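PDB 2P67: LAO/AO transport system kinase from Escherichia coli, which belongs to the MeaB-type GTPase family of the P-loop NTPase clan, is built on a parallel, helix-flanked sheet and probably binds a nucleotide, as other members of the clan do. Local coordinates for residues L85-I90 against Y149-V154; L198-K203 against L238-L243. All blocks are in the same frame, centred on the assembly; numbering follows the deposited sequence. Where two conformers were deposited one is given.

Contact 1 of 2, residues L85-I90 against Y149-V154; sequences LKVAVI and YDVVIV
Tyr-149 lays one face of its ring against the methyl of Ala-88, a CH-pi contact with CB 4.2 Å from the ring centroid. Its CG stands anti to its own carbonyl carbon (chi1 -74°). This places CD1 alongside the backbone of Lys-86 and Val-87, while Val-87 N lies at the ring edge. Asp-150 comes next and holds Lys-86, the residue just before the strand, by two bonds, one from its side chain and one from its backbone. Its OD2 takes the N-H of Lys-86 on the anti lone pair, 2.9 Å from N and nearly straight at 168°. Its own backbone N reaches Lys-86 O at 2.8 Å in a bent bond. The CD2 methyl of Leu-85 rests on Asp-150 CG, the two side chains crossing at about a right angle. Lys-86 NZ turns to Gly-148 O instead of the carboxylate. Val-151 N also donates to Lys-86 O, so that carbonyl is held by two donors. From Val-151 on, the segments are neighbouring parallel strands in the central sheet of a P-loop NTPase fold. Val-151 O accepts from Ala-88 N. The side chain of Val-152 lies on the same sheet face as Ala-88 and Ile-90. Ile-153 N bonds to Ala-88 O and Ile-153 O to Ile-90 N; on the other face its CD1 meets Val-87 CG2 in the conformer given. Val-154 sets its CA against Ile-90 O, 3.3 Å away.

Contact 2 of 2, residues L198-K203 against L238-L243; sequences LIVINK and LTCSAL
Asn-202 points its amide oxygen across to the turn after the second strand. With CG anti to the backbone N (chi1 -162°), OD1 accepts from Ala-242 N at 3.1 Å. The donor lies in the carbonyl plane of the amide. The N-H of Lys-203 makes a second, weak bond to the same oxygen, and a water adds another weak one. Ala-242 CB sits beside the amide, 3.9 Å from Asn-202 ND2. Cys-240 SG is wedged between this amide and Val-200. The sulfur stands between its own backbone N and carbonyl carbon (chi1 64°), which brings it 3.4 Å from Asn-202 OD1 and 3.5 Å from Val-200 CG1. On the sheet face opposite Val-200 and Leu-238, Thr-239 turns its CG2 methyl to Ile-201 CB, while its hydroxyl bonds to Asp-204. The strands run parallel and are joined by Leu-238 N to Ile-199 O, Ile-201 N to Leu-238 O, and Cys-240 N to Ile-201 O at 3.1 Å. The two strands are linked through helix 209-225 as a beta-alpha-beta unit. That helix packs on Ile-201 and Thr-239, whereas helix 248-264 packs on Val-200, Leu-238 and Cys-240. Helix 69-82 meets Asn-202 and Ala-242, and strand 172-177 flanks 198-201.

Both contacts belong to one parallel seven-stranded sheet of the P-loop NTPase type. Their centres are about 20 Å apart and their nearest atoms about 11 Å, so they do not touch. Contact 1 pairs strands 87-92 and 151-157. Contact 2 pairs 198-201 with 236-239, an outermost strand within this chain. Strands 57-63 and 172-177 lie between the two pairs. Along the chain the contacts come in series, contact 1 first. Helix 69-82, which follows strand 57-63 and a probable Walker A loop, packs on side chains of both pairs.

Contact 1 of 2, residues L85-I90 against Y149-V154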
# COMPACT_ATOMS: atom_id res chain seq x y z
N LEU A 85 -0.99 36.61 4.91
CA LEU A 85 -1.49 35.61 3.96
C LEU A 85 -3.00 35.38 4.11
O LEU A 85 -3.57 35.62 5.17
CB LEU A 85 -0.72 34.28 4.10
CG LEU A 85 0.80 34.30 3.87
CD1 LEU A 85 1.45 33.02 4.40
CD2 LEU A 85 1.14 34.53 2.40
N LYS A 86 -3.62 34.90 3.03
CA LYS A 86 -5.02 34.51 3.02
C LYS A 86 -5.04 32.99 3.13
O LYS A 86 -4.41 32.29 2.31
CB LYS A 86 -5.69 34.98 1.71
CG LYS A 86 -5.75 36.52 1.57
CD LYS A 86 -6.17 36.94 0.15
CE LYS A 86 -5.02 36.79 -0.86
NZ LYS A 86 -5.40 37.18 -2.26
N VAL A 87 -5.75 32.48 4.14
CA VAL A 87 -5.80 31.03 4.39
C VAL A 87 -7.24 30.49 4.43
O VAL A 87 -8.12 31.06 5.09
CB VAL A 87 -4.99 30.61 5.67
CG1 VAL A 87 -5.57 31.23 6.93
CG2 VAL A 87 -4.91 29.09 5.81
N ALA A 88 -7.45 29.39 3.70
CA ALA A 88 -8.74 28.70 3.65
C ALA A 88 -8.56 27.37 4.36
O ALA A 88 -7.49 26.74 4.26
CB ALA A 88 -9.18 28.46 2.21
N VAL A 89 -9.60 26.95 5.08
CA VAL A 89 -9.61 25.66 5.79
C VAL A 89 -10.79 24.82 5.31
O VAL A 89 -11.95 25.26 5.38
CB VAL A 89 -9.66 25.86 7.32
CG1 VAL A 89 -9.68 24.51 8.05
CG2 VAL A 89 -8.44 26.64 7.78
N ILE A 90 -10.49 23.63 4.78
CA ILE A 90 -11.49 22.68 4.35
C ILE A 90 -11.52 21.58 5.41
O ILE A 90 -10.58 20.80 5.53
CB ILE A 90 -11.17 22.11 2.96
CG1 ILE A 90 -10.95 23.26 1.94
CG2 ILE A 90 -12.21 21.08 2.53
CD1 ILE A 90 -12.13 24.22 1.80
N TYR A 149 -6.48 32.36 -2.56
CA TYR A 149 -5.92 31.99 -1.26
C TYR A 149 -4.44 31.60 -1.39
O TYR A 149 -4.05 30.96 -2.35
CB TYR A 149 -6.80 30.92 -0.55
CG TYR A 149 -8.04 31.60 -0.05
CD1 TYR A 149 -8.08 32.13 1.23
CD2 TYR A 149 -9.13 31.80 -0.89
CE1 TYR A 149 -9.18 32.82 1.69
CE2 TYR A 149 -10.26 32.52 -0.44
CZ TYR A 149 -10.26 33.01 0.86
OH TYR A 149 -11.32 33.73 1.35
N ASP A 150 -3.64 32.01 -0.41
CA ASP A 150 -2.22 31.73 -0.39
C ASP A 150 -1.93 30.32 0.10
O ASP A 150 -1.02 29.63 -0.40
CB ASP A 150 -1.51 32.73 0.50
CG ASP A 150 -1.56 34.14 -0.07
OD1 ASP A 150 -0.94 34.38 -1.12
OD2 ASP A 150 -2.24 34.98 0.53
N VAL A 151 -2.74 29.90 1.08
CA VAL A 151 -2.59 28.59 1.72
C VAL A 151 -3.99 28.00 1.86
O VAL A 151 -4.90 28.69 2.33
CB VAL A 151 -1.99 28.72 3.14
CG1 VAL A 151 -1.88 27.33 3.82
CG2 VAL A 151 -0.61 29.40 3.08
N VAL A 152 -4.15 26.76 1.42
CA VAL A 152 -5.38 26.00 1.68
C VAL A 152 -5.02 24.80 2.54
O VAL A 152 -4.12 24.03 2.19
CB VAL A 152 -6.05 25.45 0.39
CG1 VAL A 152 -7.43 24.86 0.73
CG2 VAL A 152 -6.17 26.54 -0.65
N ILE A 153 -5.74 24.65 3.65
CA ILE A 153 -5.51 23.56 4.60
C ILE A 153 -6.70 22.62 4.57
O ILE A 153 -7.84 23.04 4.82
CB ILE A 153 -5.35 24.09 6.03
CG1 ILE A 153 -4.18 25.09 6.10
CG2 ILE A 153 -5.11 22.93 7.03
CD1 ILE A 153 -4.02 25.74 7.47
N VAL A 154 -6.45 21.35 4.25
CA VAL A 154 -7.49 20.35 4.36
C VAL A 154 -7.23 19.58 5.66
O VAL A 154 -6.10 19.12 5.92
CB VAL A 154 -7.60 19.45 3.09
CG1 VAL A 154 -6.33 18.61 2.83
CG2 VAL A 154 -8.86 18.57 3.15

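Contact 2 of 2, residues L198-K203 against L238-L243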
# COMPACT_ATOMS: atom_id res chain seq x y z
N LEU A 198 5.71 16.14 8.26
CA LEU A 198 5.98 16.67 9.60
C LEU A 198 5.07 15.99 10.62
O LEU A 198 3.91 15.71 10.33
CB LEU A 198 5.76 18.20 9.63
CG LEU A 198 6.79 19.01 8.84
CD1 LEU A 198 6.29 20.41 8.48
CD2 LEU A 198 8.11 19.07 9.60
N ILE A 199 5.60 15.70 11.82
CA ILE A 199 4.80 15.24 12.94
C ILE A 199 4.90 16.31 14.01
O ILE A 199 6.00 16.84 14.26
CB ILE A 199 5.32 13.90 13.55
CG1 ILE A 199 5.32 12.78 12.49
CG2 ILE A 199 4.47 13.50 14.78
CD1 ILE A 199 4.00 12.14 12.21
N VAL A 200 3.77 16.64 14.62
CA VAL A 200 3.74 17.67 15.65
C VAL A 200 3.10 17.10 16.92
O VAL A 200 2.04 16.48 16.86
CB VAL A 200 2.96 18.93 15.18
CG1 VAL A 200 2.76 19.89 16.37
CG2 VAL A 200 3.68 19.66 14.00
N ILE A 201 3.76 17.30 18.07
CA ILE A 201 3.20 16.86 19.35
C ILE A 201 2.71 18.13 20.04
O ILE A 201 3.51 18.97 20.45
CB ILE A 201 4.25 16.12 20.25
CG1 ILE A 201 5.10 15.09 19.45
CG2 ILE A 201 3.57 15.50 21.49
CD1 ILE A 201 4.34 13.84 18.92
N ASN A 202 1.39 18.29 20.12
CA ASN A 202 0.80 19.50 20.73
C ASN A 202 0.71 19.31 22.25
O ASN A 202 0.89 18.20 22.76
CB ASN A 202 -0.58 19.79 20.10
CG ASN A 202 -1.08 21.24 20.32
OD1 ASN A 202 -0.34 22.15 20.73
ND2 ASN A 202 -2.37 21.44 20.03
N LYS A 203 0.46 20.40 22.97
CA LYS A 203 0.25 20.40 24.43
C LYS A 203 1.55 20.16 25.18
O LYS A 203 1.56 19.52 26.25
CB LYS A 203 -0.85 19.42 24.86
CG LYS A 203 -2.20 19.68 24.19
CD LYS A 203 -3.27 18.69 24.62
CE LYS A 203 -4.57 18.99 23.88
NZ LYS A 203 -5.57 17.90 24.03
N LEU A 238 8.32 17.97 15.58
CA LEU A 238 8.38 19.18 16.40
C LEU A 238 7.34 19.12 17.51
O LEU A 238 6.41 18.34 17.44
CB LEU A 238 8.19 20.43 15.54
CG LEU A 238 9.19 20.64 14.38
CD1 LEU A 238 8.97 21.97 13.69
CD2 LEU A 238 10.62 20.52 14.88
N THR A 239 7.51 19.95 18.54
CA THR A 239 6.51 20.07 19.58
C THR A 239 6.07 21.53 19.66
O THR A 239 6.80 22.45 19.25
CB THR A 239 7.03 19.65 20.97
OG1 THR A 239 7.97 20.64 21.42
CG2 THR A 239 7.67 18.22 20.96
N CYS A 240 4.87 21.74 20.21
CA CYS A 240 4.33 23.09 20.37
C CYS A 240 3.35 23.14 21.53
O CYS A 240 2.93 22.11 22.04
CB CYS A 240 3.67 23.59 19.08
SG CYS A 240 2.22 22.67 18.51
N SER A 241 3.01 24.35 21.95
CA SER A 241 1.83 24.56 22.79
C SER A 241 0.97 25.58 22.08
O SER A 241 1.28 26.77 22.11
CB SER A 241 2.20 25.09 24.18
OG SER A 241 1.03 25.17 24.98
N ALA A 242 -0.10 25.12 21.42
CA ALA A 242 -1.00 26.04 20.72
C ALA A 242 -1.53 27.09 21.70
O ALA A 242 -1.46 28.28 21.44
CB ALA A 242 -2.15 25.29 20.07
N LEU A 243 -2.03 26.63 22.85
CA LEU A 243 -2.68 27.52 23.82
C LEU A 243 -1.75 28.51 24.52
O LEU A 243 -2.23 29.51 25.08
CB LEU A 243 -3.56 26.74 24.80
CG LEU A 243 -4.92 26.25 24.26
CD1 LEU A 243 -5.82 25.78 25.39
CD2 LEU A 243 -5.66 27.31 23.40
O HOH W 1 -1.66 23.44 23.70